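Local coordinates for probable chitinase A (Chromobacterium violaceum, PDB 4TX8), which probably hydrolyses chitin as a family 18 glycoside hydrolase and carries a small module likely to bind the same polysaccharide, at residues T33-G38 against V52-Y57; S122-S127 against S398-R403; G147-T152 against Q197-S202; A255-Y260 against Y294-L299; V266-N271 against I329-S334. All blocks are in the same frame, centred on the assembly; numbering follows the deposited sequence. Where two conformers were deposited one is given.

From the N terminus, contact 1 closes a short loop of mostly strand residues within the carbohydrate-binding module and is finished before the others begin. Contact 2 then spans most of the GH18 barrel, joining the loop after strand 108-114 to helix 399-404. Contacts 3, 4 and 5 all nest inside it. Contact 3 pins the short strand 149-150 to helix 193-210, and it closes before contact 4 opens. Contacts 4 and 5 cross: segments 255-260 and 266-271 share the loop after strand 251-254, and their partners follow in the same order. They also touch, with Tyr260 CD2 3.5 Å from Asn271 O.

Contact 1: T33-G38 against V52-Y57; sequences TAYKVG and VAHTAY
Tyr35 and His54 form the hydrogen-bonded pair of a short antiparallel two-strand sheet, with Ala34 and Thr55 as the neighbouring non-hydrogen-bonded pair and the chains running 172° apart. Tyr35 N donates to His54 O at 2.6 Å. His54 N returns a bond to Tyr35 O at 2.9 Å, and Ala56 N reaches Thr33 O at 3.0 Å.

On one face of the sheet the rings of Tyr35 and His54 approach obliquely, their planes 42° apart, with Tyr35 CD2 facing His54 CE1 at 4.2 Å. His54 CG sits between its own backbone N and carbonyl carbon (chi1 75°), which stands the imidazole beside Tyr35. Its ND1 donates to Val52 O at 2.7 Å, close to the ring plane. Ala56 CB lies at the edge of the Tyr35 ring, while Thr33 CG2 rests over one face of it. Further along, Val37 CG2 packs on Ala53 N at 3.4 Å. On the other face of the sheet Ala34 CB meets Thr55 OG1 at 3.5 Å.

Trp29 and Trp71 add aromatic contacts to Tyr35, whose OH bonds to Ala30 N. The bond from ND1 restrains the imidazole's rotation and identifies that nitrogen as a donor, and Trp71 also meets that ring. Backbone pairing and the ND1 bond thus act together in this small sheet, near the surface of the family 5/12 carbohydrate-binding module.

Contact 2: S122-S127 against S398-R403; sequences SAFPLS and SINWDR
A cation-pi stack of Arg403 on Phe124 joins the loop after strand 108-114 of the GH18 TIM barrel to the short helix 399-404, which follows the last barrel strand. The guanidinium lies flat on one ring face, the planes 11° apart and Arg403 CZ 4.1 Å from the centroid of the Phe124 ring. Arg403 CD sits over the centre of the same face as a CH-pi contact, 3.6 Å from the Phe124 centroid. The arginine reaches there because its chain is extended from CG to NE, with CG anti to the backbone N (chi1 174°).

Other groups line the rim of the ring. Asn400 ND2 approaches Phe124 CE1 at the edge to 3.5 Å, and Ile399 CG2 touches Phe124 CZ, also near the plane, at 4.0 Å. Water carries the polar part of the contact. One molecule bridges Asn400 ND2 to Ser122 O, being 2.7 Å from Ser122 O, and another receives from both Asn400 ND2 and Phe124 N. Two more link Ser122 O to Arg403 NH1, the nearer 2.9 Å from NH1. Ser398 OG caps the helix start by accepting from Trp401 N at 3.1 Å.

Around this core, Trp113 meets Phe124 edge-to-face, His114 N bonds to Asn400 OD1, Ile399 packs on Ile136 of strand 135-143, and Arg403 touches Thr72 and Pro73 of strand 71-73.

Contact 3: G147-T152 against Q197-S202; sequences GNVSFT and QNFVNS
Ser202 of helix 193-210 meets the backbone of Val149, its hydroxyl oxygen accepting from Val149 N at 2.9 Å. The same OG donates back to Asn198 O one turn earlier, at 2.8 Å. Its placement between the backbone N and the carbonyl carbon (chi1 65°) allows both bonds at once. Asn198 O, already the helix acceptor of Ser202 N, is thus gripped twice, the two donors coming from opposite faces of its carbonyl plane.

A turn back along the helix, the side chains of Asn148 and Asn198 pass at a slant, their amide planes 39° apart. Asn148 OD1 comes to 3.3 Å from Asn198 ND2, but the angle is too poor for a hydrogen bond; Asn198 ND2 instead donates to Asn146 O. Asn148 OD1 also lies against Asn198 CB, so this pair meets by packing.

The contact fastens a small beta element to the outside of the GH18 TIM barrel: strand 149-150 runs antiparallel to barrel strand 135-143, and helix 193-210 is one of the surrounding helices.

Val149 and Phe199 lie side by side and point the same way, Val149 CG2 approaching Phe199 CD2 obliquely at 4.2 Å. Gly147 O sits at the edge of the Phe199 ring, near its plane. It also receives a CA-H...O contact from Phe199 CA at 3.1 Å. Beyond the pair, Val149 reaches Leu203 and Ile206 farther along the same helix and Ala141 on strand 135-143, while Phe199 extends to Ala238 of helix 230-246.

Contact 4: A255-Y260 against Y294-L299; sequences APEHPY and YNNGGL. With CA (calcium ion), chain D.
Asn296 ND2 donates to Glu257 OE1 at 2.7 Å, a nearly straight bond (162°) that lies close to the amide plane and uses the anti lone pair of the carboxylate oxygen. The two side chains cross at about a right angle. Asn296 ND2 has a second acceptor within its own loop, Tyr294 O at 3.0 Å, so two bonds set the rotation of the amide. Its OD1 rests against Pro259 CG at 3.6 Å.

Next to this pair His258 reaches across to Gly297 and Gly298. His258 NE2 donates to Gly297 O at 3.3 Å, a long bond whose donor stands above the carbonyl plane, 50° out of it. Leu299 CD1 packs obliquely on the same ring, 3.7 Å from His258 ND1. On one face of the imidazole lies Pro259 CD. His258 CG sits between the backbone N and the carbonyl carbon (chi1 71°), which directs the ring toward the two glycines.

Further out, a water lies 2.9 Å from Glu257 OE2, within hydrogen-bonding distance, though it has other acceptors too. That water is a ligand of the calcium ion, which Ala255 O binds directly at 2.4 Å. Asp218 and Glu220, acidic residues of the GH18 DxDxE sequence motif, also bind the calcium, and Glu220 OE2 accepts from Glu257 N. Glu257 is thus second-shell to the metal.

The two loops follow the barrel strands 251-254 and 288-292 and meet at their ends: Glu257 and His258 rest on strand 288-292, His258 and Leu299 on Met315 of helix 313-325, and Tyr294 on strand 393-397.

Contact 5: V266-N271 against I329-S334; sequences VAYGGN and IANGAS
Tyr268 carries the apolar part of this contact, leaning on Ile329 and the backbone of Ala330. Its ring and Ile329 approach at a slant, with Ile329 CG2 3.5 Å from Tyr268 CD1 and also near Tyr268 CG. Tyr268 CG is anti to its backbone N (chi1 -163°), which swings the ring across to the opposite loop. Ile329 CG2, likewise anti to its own N, reaches out to meet it. Ala330 CB fills in beside the Val266-Ala267 peptide, 3.9 Å from Val266 C.

Van der Waals contacts with polar groups come next. Tyr268 CB sits 3.4 Å from Ala330 O. The Asn331 side chain lies alongside the tyrosine and points the same way, its amide plane turned 53° from the ring and Asn331 ND2 3.9 Å from Tyr268 CD2. Asn331 is poorly ordered, so this approach is uncertain.

No direct hydrogen bond joins the two segments; a water does the bridging. It accepts from Tyr268 N at 2.8 Å and donates to Ala330 O at 3.2 Å. Ala330 O thus serves the water while also packing against Tyr268 CB.

Pro277 of helix 276-281 also touches Tyr268, and Leu276 of the same helix touches Ile329. The contact is surface packing in the GH18 domain between the long loop after barrel strand 251-254 and the short loop linking strands 326-328 and 336-338, which appears to bend at Ala330 in an inverse gamma turn, though the model is doubtful there.

Contact 1: T33-G38 against V52-Y57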
# COMPACT_ATOMS: atom_id res chain seq x y z
N THR A 33 -15.16 -24.10 -23.57
CA THR A 33 -15.62 -23.11 -24.54
C THR A 33 -14.49 -22.62 -25.46
O THR A 33 -13.38 -22.35 -25.00
CB THR A 33 -16.25 -21.90 -23.83
OG1 THR A 33 -17.20 -22.34 -22.86
CG2 THR A 33 -16.94 -20.98 -24.83
N ALA A 34 -14.79 -22.51 -26.75
CA ALA A 34 -13.85 -21.96 -27.71
C ALA A 34 -14.03 -20.45 -27.82
O ALA A 34 -15.14 -19.96 -28.07
CB ALA A 34 -14.04 -22.61 -29.07
N TYR A 35 -12.95 -19.71 -27.63
CA TYR A 35 -12.99 -18.25 -27.69
C TYR A 35 -12.18 -17.71 -28.86
O TYR A 35 -11.15 -18.28 -29.23
CB TYR A 35 -12.48 -17.65 -26.39
CG TYR A 35 -13.33 -18.00 -25.19
CD1 TYR A 35 -14.60 -17.46 -25.03
CD2 TYR A 35 -12.87 -18.88 -24.22
CE1 TYR A 35 -15.39 -17.79 -23.94
CE2 TYR A 35 -13.64 -19.21 -23.12
CZ TYR A 35 -14.90 -18.66 -22.99
OH TYR A 35 -15.69 -18.98 -21.90
N LYS A 36 -12.65 -16.62 -29.46
CA LYS A 36 -11.90 -15.92 -30.49
C LYS A 36 -11.28 -14.66 -29.92
O LYS A 36 -11.74 -14.15 -28.89
CB LYS A 36 -12.80 -15.57 -31.67
CG LYS A 36 -13.40 -16.74 -32.41
CD LYS A 36 -14.15 -16.24 -33.64
CE LYS A 36 -15.16 -17.25 -34.14
NZ LYS A 36 -16.16 -16.59 -35.03
N VAL A 37 -10.25 -14.15 -30.58
CA VAL A 37 -9.65 -12.88 -30.20
C VAL A 37 -10.72 -11.78 -30.19
O VAL A 37 -11.47 -11.64 -31.16
CB VAL A 37 -8.50 -12.47 -31.15
CG1 VAL A 37 -7.97 -11.09 -30.79
CG2 VAL A 37 -7.39 -13.51 -31.10
N GLY A 38 -10.79 -11.03 -29.10
CA GLY A 38 -11.77 -9.96 -29.00
C GLY A 38 -13.03 -10.35 -28.26
O GLY A 38 -13.83 -9.49 -27.90
N VAL A 52 -6.12 -14.24 -27.32
CA VAL A 52 -5.74 -15.35 -28.18
C VAL A 52 -6.94 -16.24 -28.47
O VAL A 52 -7.71 -16.55 -27.56
CB VAL A 52 -4.62 -16.21 -27.53
CG1 VAL A 52 -4.26 -17.38 -28.42
CG2 VAL A 52 -3.39 -15.36 -27.23
N ALA A 53 -7.11 -16.63 -29.73
CA ALA A 53 -8.13 -17.62 -30.07
C ALA A 53 -7.74 -18.96 -29.47
O ALA A 53 -6.70 -19.52 -29.80
CB ALA A 53 -8.28 -17.73 -31.58
N HIS A 54 -8.58 -19.46 -28.57
CA HIS A 54 -8.27 -20.69 -27.85
C HIS A 54 -9.50 -21.30 -27.22
O HIS A 54 -10.56 -20.67 -27.14
CB HIS A 54 -7.25 -20.40 -26.74
CG HIS A 54 -7.85 -19.70 -25.57
ND1 HIS A 54 -8.28 -18.39 -25.62
CD2 HIS A 54 -8.12 -20.13 -24.31
CE1 HIS A 54 -8.78 -18.04 -24.45
NE2 HIS A 54 -8.69 -19.08 -23.64
N THR A 55 -9.35 -22.54 -26.76
CA THR A 55 -10.37 -23.20 -25.98
C THR A 55 -9.91 -23.31 -24.53
O THR A 55 -8.75 -23.63 -24.27
CB THR A 55 -10.68 -24.61 -26.53
OG1 THR A 55 -11.36 -24.49 -27.78
CG2 THR A 55 -11.54 -25.40 -25.56
N ALA A 56 -10.80 -23.01 -23.59
CA ALA A 56 -10.50 -23.20 -22.18
C ALA A 56 -10.73 -24.66 -21.83
O ALA A 56 -11.78 -25.02 -21.31
CB ALA A 56 -11.37 -22.29 -21.32
N TYR A 57 -9.73 -25.49 -22.12
CA TYR A 57 -9.88 -26.94 -21.95
C TYR A 57 -10.21 -27.30 -20.50
O TYR A 57 -9.69 -26.69 -19.57
CB TYR A 57 -8.60 -27.67 -22.39
CG TYR A 57 -8.24 -27.41 -23.84
CD1 TYR A 57 -8.99 -27.95 -24.87
CD2 TYR A 57 -7.13 -26.64 -24.17
CE1 TYR A 57 -8.67 -27.72 -26.19
CE2 TYR A 57 -6.79 -26.41 -25.49
CZ TYR A 57 -7.56 -26.95 -26.50
OH TYR A 57 -7.23 -26.72 -27.81

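Contact 2: S122-S127 against S398-R403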
# COMPACT_ATOMS: atom_id res chain seq x y z
N SER A 122 1.27 -7.64 -17.34
CA SER A 122 2.12 -6.48 -17.59
C SER A 122 1.57 -5.24 -16.90
O SER A 122 0.43 -5.23 -16.43
CB SER A 122 2.25 -6.23 -19.09
OG SER A 122 1.05 -5.66 -19.60
N ALA A 123 2.38 -4.19 -16.85
CA ALA A 123 1.91 -2.90 -16.39
C ALA A 123 0.84 -2.38 -17.34
O ALA A 123 0.75 -2.81 -18.49
CB ALA A 123 3.06 -1.90 -16.29
N PHE A 124 0.02 -1.46 -16.85
CA PHE A 124 -1.03 -0.86 -17.66
C PHE A 124 -1.05 0.64 -17.41
O PHE A 124 -0.61 1.10 -16.36
CB PHE A 124 -2.39 -1.51 -17.35
CG PHE A 124 -2.91 -1.19 -15.97
CD1 PHE A 124 -2.47 -1.90 -14.87
CD2 PHE A 124 -3.86 -0.19 -15.78
CE1 PHE A 124 -2.96 -1.62 -13.60
CE2 PHE A 124 -4.35 0.10 -14.52
CZ PHE A 124 -3.89 -0.62 -13.43
N PRO A 125 -1.53 1.43 -18.40
CA PRO A 125 -1.54 2.89 -18.29
C PRO A 125 -2.20 3.43 -17.02
O PRO A 125 -3.26 2.96 -16.62
CB PRO A 125 -2.32 3.32 -19.53
CG PRO A 125 -2.01 2.25 -20.54
CD PRO A 125 -1.95 0.97 -19.74
N LEU A 126 -1.55 4.42 -16.41
CA LEU A 126 -2.03 5.01 -15.16
C LEU A 126 -3.42 5.62 -15.30
O LEU A 126 -4.19 5.68 -14.34
CB LEU A 126 -1.04 6.08 -14.67
CG LEU A 126 -1.27 6.63 -13.26
CD1 LEU A 126 -0.81 5.63 -12.21
CD2 LEU A 126 -0.56 7.96 -13.09
N SER A 127 -3.75 6.07 -16.51
CA SER A 127 -5.05 6.65 -16.79
C SER A 127 -6.21 5.68 -16.54
O SER A 127 -7.34 6.10 -16.31
CB SER A 127 -5.10 7.14 -18.24
OG SER A 127 -4.84 6.07 -19.14
N SER A 398 -2.50 -5.36 -4.40
CA SER A 398 -2.13 -4.16 -5.14
C SER A 398 -3.25 -3.78 -6.10
O SER A 398 -4.20 -4.54 -6.29
CB SER A 398 -0.85 -4.39 -5.94
OG SER A 398 -1.05 -5.39 -6.92
N ILE A 399 -3.12 -2.61 -6.72
CA ILE A 399 -4.05 -2.19 -7.77
C ILE A 399 -4.06 -3.19 -8.93
O ILE A 399 -5.12 -3.57 -9.43
CB ILE A 399 -3.68 -0.78 -8.29
CG1 ILE A 399 -3.85 0.25 -7.16
CG2 ILE A 399 -4.52 -0.41 -9.50
CD1 ILE A 399 -3.64 1.68 -7.60
N ASN A 400 -2.88 -3.64 -9.34
CA ASN A 400 -2.76 -4.59 -10.45
C ASN A 400 -3.36 -5.95 -10.14
O ASN A 400 -4.05 -6.53 -10.99
CB ASN A 400 -1.30 -4.75 -10.85
CG ASN A 400 -0.74 -3.51 -11.52
OD1 ASN A 400 -0.75 -2.42 -10.94
ND2 ASN A 400 -0.27 -3.66 -12.75
N TRP A 401 -3.09 -6.49 -8.96
CA TRP A 401 -3.67 -7.78 -8.60
C TRP A 401 -5.18 -7.66 -8.46
O TRP A 401 -5.91 -8.57 -8.85
CB TRP A 401 -3.05 -8.33 -7.31
CG TRP A 401 -1.79 -9.08 -7.57
CD1 TRP A 401 -0.53 -8.75 -7.15
CD2 TRP A 401 -1.65 -10.28 -8.33
NE1 TRP A 401 0.38 -9.68 -7.59
CE2 TRP A 401 -0.28 -10.63 -8.32
CE3 TRP A 401 -2.55 -11.11 -9.02
CZ2 TRP A 401 0.20 -11.77 -8.98
CZ3 TRP A 401 -2.06 -12.23 -9.67
CH2 TRP A 401 -0.70 -12.55 -9.64
N ASP A 402 -5.65 -6.53 -7.93
CA ASP A 402 -7.08 -6.30 -7.82
C ASP A 402 -7.74 -6.24 -9.19
O ASP A 402 -8.81 -6.80 -9.41
CB ASP A 402 -7.36 -5.01 -7.04
CG ASP A 402 -8.83 -4.61 -7.10
OD1 ASP A 402 -9.64 -5.25 -6.40
OD2 ASP A 402 -9.16 -3.68 -7.85
N ARG A 403 -7.08 -5.55 -10.12
CA ARG A 403 -7.55 -5.44 -11.50
C ARG A 403 -7.60 -6.81 -12.18
O ARG A 403 -8.59 -7.16 -12.83
CB ARG A 403 -6.66 -4.48 -12.29
CG ARG A 403 -6.95 -4.38 -13.78
CD ARG A 403 -5.99 -3.37 -14.41
NE ARG A 403 -6.09 -3.29 -15.87
CZ ARG A 403 -5.30 -3.95 -16.71
NH1 ARG A 403 -4.35 -4.75 -16.24
NH2 ARG A 403 -5.46 -3.82 -18.02
O HOH W 1 -0.80 -6.26 -14.22
O HOH W 2 -2.28 -7.06 -16.79
O HOH W 3 -1.94 -5.11 -17.85
O HOH W 4 0.58 -0.99 -13.88

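Contact 3: G147-T152 against Q197-S202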
# COMPACT_ATOMS: atom_id res chain seq x y z
N GLY A 147 22.99 6.58 -2.12
CA GLY A 147 21.99 7.53 -1.68
C GLY A 147 21.12 7.96 -2.84
O GLY A 147 19.96 8.31 -2.66
N ASN A 148 21.69 7.92 -4.04
CA ASN A 148 20.96 8.27 -5.26
C ASN A 148 19.75 7.39 -5.52
O ASN A 148 19.79 6.17 -5.34
CB ASN A 148 21.89 8.21 -6.47
CG ASN A 148 22.75 9.45 -6.61
OD1 ASN A 148 23.81 9.55 -6.00
ND2 ASN A 148 22.30 10.40 -7.43
N VAL A 149 18.66 8.02 -5.97
CA VAL A 149 17.45 7.32 -6.37
C VAL A 149 17.12 7.69 -7.82
O VAL A 149 17.30 8.83 -8.22
CB VAL A 149 16.26 7.68 -5.46
CG1 VAL A 149 14.97 7.05 -5.97
CG2 VAL A 149 16.53 7.26 -4.02
N SER A 150 16.65 6.72 -8.60
CA SER A 150 16.21 7.00 -9.95
C SER A 150 14.81 6.43 -10.20
O SER A 150 14.32 5.62 -9.42
CB SER A 150 17.19 6.44 -10.97
OG SER A 150 17.29 5.03 -10.85
N PHE A 151 14.19 6.88 -11.28
CA PHE A 151 12.90 6.34 -11.69
C PHE A 151 12.85 6.16 -13.20
O PHE A 151 13.20 7.07 -13.95
CB PHE A 151 11.75 7.25 -11.25
CG PHE A 151 10.41 6.81 -11.76
CD1 PHE A 151 9.77 5.71 -11.20
CD2 PHE A 151 9.79 7.48 -12.80
CE1 PHE A 151 8.53 5.29 -11.66
CE2 PHE A 151 8.56 7.07 -13.28
CZ PHE A 151 7.93 5.97 -12.71
N THR A 152 12.41 4.99 -13.64
CA THR A 152 12.25 4.71 -15.06
C THR A 152 10.91 4.04 -15.31
O THR A 152 10.60 3.00 -14.73
CB THR A 152 13.38 3.82 -15.60
OG1 THR A 152 14.64 4.34 -15.17
CG2 THR A 152 13.33 3.77 -17.12
N GLN A 197 22.37 13.66 1.06
CA GLN A 197 22.24 14.72 0.07
C GLN A 197 21.87 14.17 -1.31
O GLN A 197 21.05 14.76 -2.01
CB GLN A 197 23.52 15.55 -0.01
CG GLN A 197 23.76 16.40 1.23
CD GLN A 197 22.57 17.28 1.56
OE1 GLN A 197 21.98 17.16 2.64
NE2 GLN A 197 22.20 18.16 0.64
N ASN A 198 22.47 13.05 -1.69
CA ASN A 198 22.15 12.41 -2.96
C ASN A 198 20.70 11.94 -2.98
O ASN A 198 20.00 12.06 -3.98
CB ASN A 198 23.08 11.23 -3.24
CG ASN A 198 24.49 11.67 -3.59
OD1 ASN A 198 24.72 12.81 -3.98
ND2 ASN A 198 25.44 10.75 -3.45
N PHE A 199 20.26 11.40 -1.85
CA PHE A 199 18.87 10.98 -1.65
C PHE A 199 17.93 12.15 -1.87
O PHE A 199 17.01 12.08 -2.68
CB PHE A 199 18.70 10.40 -0.23
CG PHE A 199 17.31 9.92 0.08
CD1 PHE A 199 16.36 10.79 0.61
CD2 PHE A 199 16.96 8.59 -0.11
CE1 PHE A 199 15.09 10.34 0.92
CE2 PHE A 199 15.69 8.14 0.20
CZ PHE A 199 14.75 9.02 0.72
N VAL A 200 18.17 13.23 -1.13
CA VAL A 200 17.33 14.41 -1.19
C VAL A 200 17.29 15.02 -2.59
O VAL A 200 16.21 15.24 -3.14
CB VAL A 200 17.82 15.48 -0.18
CG1 VAL A 200 17.15 16.81 -0.45
CG2 VAL A 200 17.56 15.01 1.25
N ASN A 201 18.46 15.27 -3.16
CA ASN A 201 18.55 15.93 -4.46
C ASN A 201 17.94 15.10 -5.59
O ASN A 201 17.17 15.64 -6.40
CB ASN A 201 20.01 16.26 -4.79
CG ASN A 201 20.59 17.32 -3.88
OD1 ASN A 201 19.86 18.09 -3.26
ND2 ASN A 201 21.92 17.36 -3.79
N SER A 202 18.26 13.81 -5.66
CA SER A 202 17.77 13.00 -6.77
C SER A 202 16.25 12.82 -6.71
O SER A 202 15.58 12.87 -7.74
CB SER A 202 18.47 11.63 -6.79
OG SER A 202 18.16 10.85 -5.65

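Contact 4: A255-Y260 against Y294-L299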
# COMPACT_ATOMS: atom_id res chain seq x y z
N ALA A 255 4.83 2.22 4.81
CA ALA A 255 4.21 0.90 4.80
C ALA A 255 5.12 -0.17 5.41
O ALA A 255 5.46 -1.14 4.74
CB ALA A 255 3.82 0.51 3.38
N PRO A 256 5.52 -0.01 6.68
CA PRO A 256 6.39 -1.02 7.27
C PRO A 256 5.61 -2.26 7.72
O PRO A 256 4.43 -2.16 8.04
CB PRO A 256 7.01 -0.30 8.46
CG PRO A 256 5.99 0.70 8.86
CD PRO A 256 5.19 1.06 7.64
N GLU A 257 6.28 -3.41 7.74
CA GLU A 257 5.69 -4.64 8.25
C GLU A 257 5.58 -4.54 9.77
O GLU A 257 6.41 -3.89 10.41
CB GLU A 257 6.54 -5.84 7.83
CG GLU A 257 6.77 -5.88 6.33
CD GLU A 257 7.74 -6.96 5.90
OE1 GLU A 257 7.64 -8.10 6.40
OE2 GLU A 257 8.61 -6.67 5.05
N HIS A 258 4.57 -5.17 10.35
CA HIS A 258 4.26 -4.90 11.76
C HIS A 258 5.36 -5.28 12.77
O HIS A 258 5.41 -4.66 13.84
CB HIS A 258 2.92 -5.56 12.15
CG HIS A 258 2.93 -7.05 12.25
ND1 HIS A 258 3.61 -7.73 13.24
CD2 HIS A 258 2.29 -7.99 11.52
CE1 HIS A 258 3.41 -9.03 13.09
NE2 HIS A 258 2.61 -9.22 12.05
N PRO A 259 6.26 -6.24 12.45
CA PRO A 259 7.36 -6.40 13.42
C PRO A 259 8.20 -5.13 13.61
O PRO A 259 8.75 -4.93 14.70
CB PRO A 259 8.20 -7.52 12.81
CG PRO A 259 7.24 -8.32 12.03
CD PRO A 259 6.27 -7.33 11.45
N TYR A 260 8.31 -4.30 12.58
CA TYR A 260 9.10 -3.08 12.65
C TYR A 260 8.42 -1.99 13.49
O TYR A 260 9.06 -1.02 13.88
CB TYR A 260 9.38 -2.52 11.25
CG TYR A 260 10.31 -3.37 10.41
CD1 TYR A 260 9.84 -4.48 9.73
CD2 TYR A 260 11.65 -3.04 10.29
CE1 TYR A 260 10.69 -5.26 8.96
CE2 TYR A 260 12.50 -3.80 9.52
CZ TYR A 260 12.02 -4.91 8.85
OH TYR A 260 12.87 -5.67 8.09
N TYR A 294 0.44 -8.49 6.87
CA TYR A 294 0.54 -9.77 6.18
C TYR A 294 1.98 -10.26 6.12
O TYR A 294 2.92 -9.50 6.34
CB TYR A 294 -0.05 -9.68 4.76
CG TYR A 294 0.31 -8.44 3.96
CD1 TYR A 294 -0.40 -7.26 4.12
CD2 TYR A 294 1.33 -8.47 3.01
CE1 TYR A 294 -0.09 -6.13 3.38
CE2 TYR A 294 1.64 -7.35 2.26
CZ TYR A 294 0.93 -6.18 2.45
OH TYR A 294 1.22 -5.06 1.72
N ASN A 295 2.13 -11.56 5.83
CA ASN A 295 3.42 -12.22 5.70
C ASN A 295 4.23 -12.29 6.99
O ASN A 295 5.39 -12.67 6.96
CB ASN A 295 4.27 -11.53 4.62
CG ASN A 295 3.78 -11.79 3.22
OD1 ASN A 295 2.97 -12.69 2.98
ND2 ASN A 295 4.27 -11.01 2.26
N ASN A 296 3.65 -11.91 8.12
CA ASN A 296 4.43 -11.92 9.36
C ASN A 296 3.70 -12.54 10.56
O ASN A 296 4.04 -12.26 11.71
CB ASN A 296 4.88 -10.50 9.70
CG ASN A 296 5.98 -10.01 8.77
OD1 ASN A 296 7.16 -10.31 8.98
ND2 ASN A 296 5.61 -9.27 7.74
N GLY A 297 2.73 -13.39 10.29
CA GLY A 297 2.01 -14.09 11.34
C GLY A 297 1.17 -13.15 12.18
O GLY A 297 0.90 -12.01 11.78
N GLY A 298 0.78 -13.62 13.36
CA GLY A 298 -0.11 -12.88 14.24
C GLY A 298 0.53 -11.69 14.92
O GLY A 298 1.72 -11.42 14.74
N LEU A 299 -0.26 -10.99 15.73
CA LEU A 299 0.18 -9.75 16.35
C LEU A 299 -0.14 -9.71 17.83
O LEU A 299 -1.29 -9.91 18.23
CB LEU A 299 -0.48 -8.56 15.64
CG LEU A 299 -0.15 -7.17 16.18
CD1 LEU A 299 1.31 -6.85 15.97
CD2 LEU A 299 -1.04 -6.13 15.52
CA CA D . 7.31 -2.47 3.97
O HOH W 5 8.15 -4.67 2.98

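Contact 5: V266-N271 against I329-S334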
# COMPACT_ATOMS: atom_id res chain seq x y z
N VAL A 266 6.71 -5.80 22.20
CA VAL A 266 7.04 -7.12 22.71
C VAL A 266 8.55 -7.40 22.65
O VAL A 266 9.08 -8.17 23.46
CB VAL A 266 6.24 -8.18 21.91
CG1 VAL A 266 7.15 -9.17 21.20
CG2 VAL A 266 5.24 -8.87 22.82
N ALA A 267 9.24 -6.75 21.71
CA ALA A 267 10.68 -6.89 21.57
C ALA A 267 11.29 -5.65 20.92
O ALA A 267 10.72 -5.09 19.98
CB ALA A 267 11.02 -8.14 20.74
N TYR A 268 12.43 -5.20 21.43
CA TYR A 268 13.12 -4.04 20.86
C TYR A 268 14.58 -4.37 20.57
O TYR A 268 15.41 -4.38 21.47
CB TYR A 268 13.01 -2.83 21.79
CG TYR A 268 13.34 -1.52 21.11
CD1 TYR A 268 12.48 -0.99 20.15
CD2 TYR A 268 14.49 -0.81 21.42
CE1 TYR A 268 12.77 0.21 19.52
CE2 TYR A 268 14.78 0.39 20.80
CZ TYR A 268 13.92 0.90 19.84
OH TYR A 268 14.20 2.09 19.21
N GLY A 269 14.87 -4.65 19.30
CA GLY A 269 16.20 -5.06 18.88
C GLY A 269 16.12 -5.64 17.48
O GLY A 269 15.09 -6.19 17.09
N GLY A 270 17.20 -5.53 16.72
CA GLY A 270 17.17 -5.94 15.32
C GLY A 270 16.11 -5.13 14.60
O GLY A 270 15.99 -3.93 14.81
N ASN A 271 15.32 -5.80 13.76
CA ASN A 271 14.24 -5.13 13.04
C ASN A 271 13.05 -4.78 13.93
O ASN A 271 12.25 -3.92 13.58
CB ASN A 271 13.76 -6.00 11.88
CG ASN A 271 14.86 -6.32 10.90
OD1 ASN A 271 15.57 -5.42 10.44
ND2 ASN A 271 15.01 -7.59 10.58
N ILE A 329 7.21 0.49 24.91
CA ILE A 329 8.22 -0.19 24.12
C ILE A 329 9.07 -1.05 25.04
O ILE A 329 9.48 -0.59 26.11
CB ILE A 329 9.10 0.82 23.35
CG1 ILE A 329 8.24 1.64 22.39
CG2 ILE A 329 10.21 0.11 22.59
CD1 ILE A 329 8.97 2.79 21.73
N ALA A 330 9.34 -2.29 24.65
CA ALA A 330 10.21 -3.17 25.44
C ALA A 330 11.66 -2.68 25.39
O ALA A 330 12.58 -3.44 25.07
CB ALA A 330 10.10 -4.59 24.94
N ASN A 331 11.84 -1.41 25.72
CA ASN A 331 13.11 -0.69 25.57
C ASN A 331 14.24 -1.21 26.44
O ASN A 331 15.40 -1.22 26.03
CB ASN A 331 12.88 0.79 25.87
CG ASN A 331 13.70 1.70 24.99
OD1 ASN A 331 13.26 2.78 24.62
ND2 ASN A 331 14.91 1.26 24.65
N GLY A 332 13.89 -1.62 27.65
CA GLY A 332 14.86 -1.87 28.70
C GLY A 332 14.84 -0.65 29.60
O GLY A 332 15.05 -0.75 30.82
N ALA A 333 14.60 0.50 28.99
CA ALA A 333 14.30 1.72 29.73
C ALA A 333 12.81 1.75 30.06
O ALA A 333 12.23 0.73 30.41
CB ALA A 333 14.71 2.94 28.92
N SER A 334 12.19 2.92 29.94
CA SER A 334 10.74 3.02 30.10
C SER A 334 10.13 3.72 28.90
O SER A 334 9.21 4.53 29.04
CB SER A 334 10.39 3.77 31.39
O HOH W 6 13.47 -6.23 23.86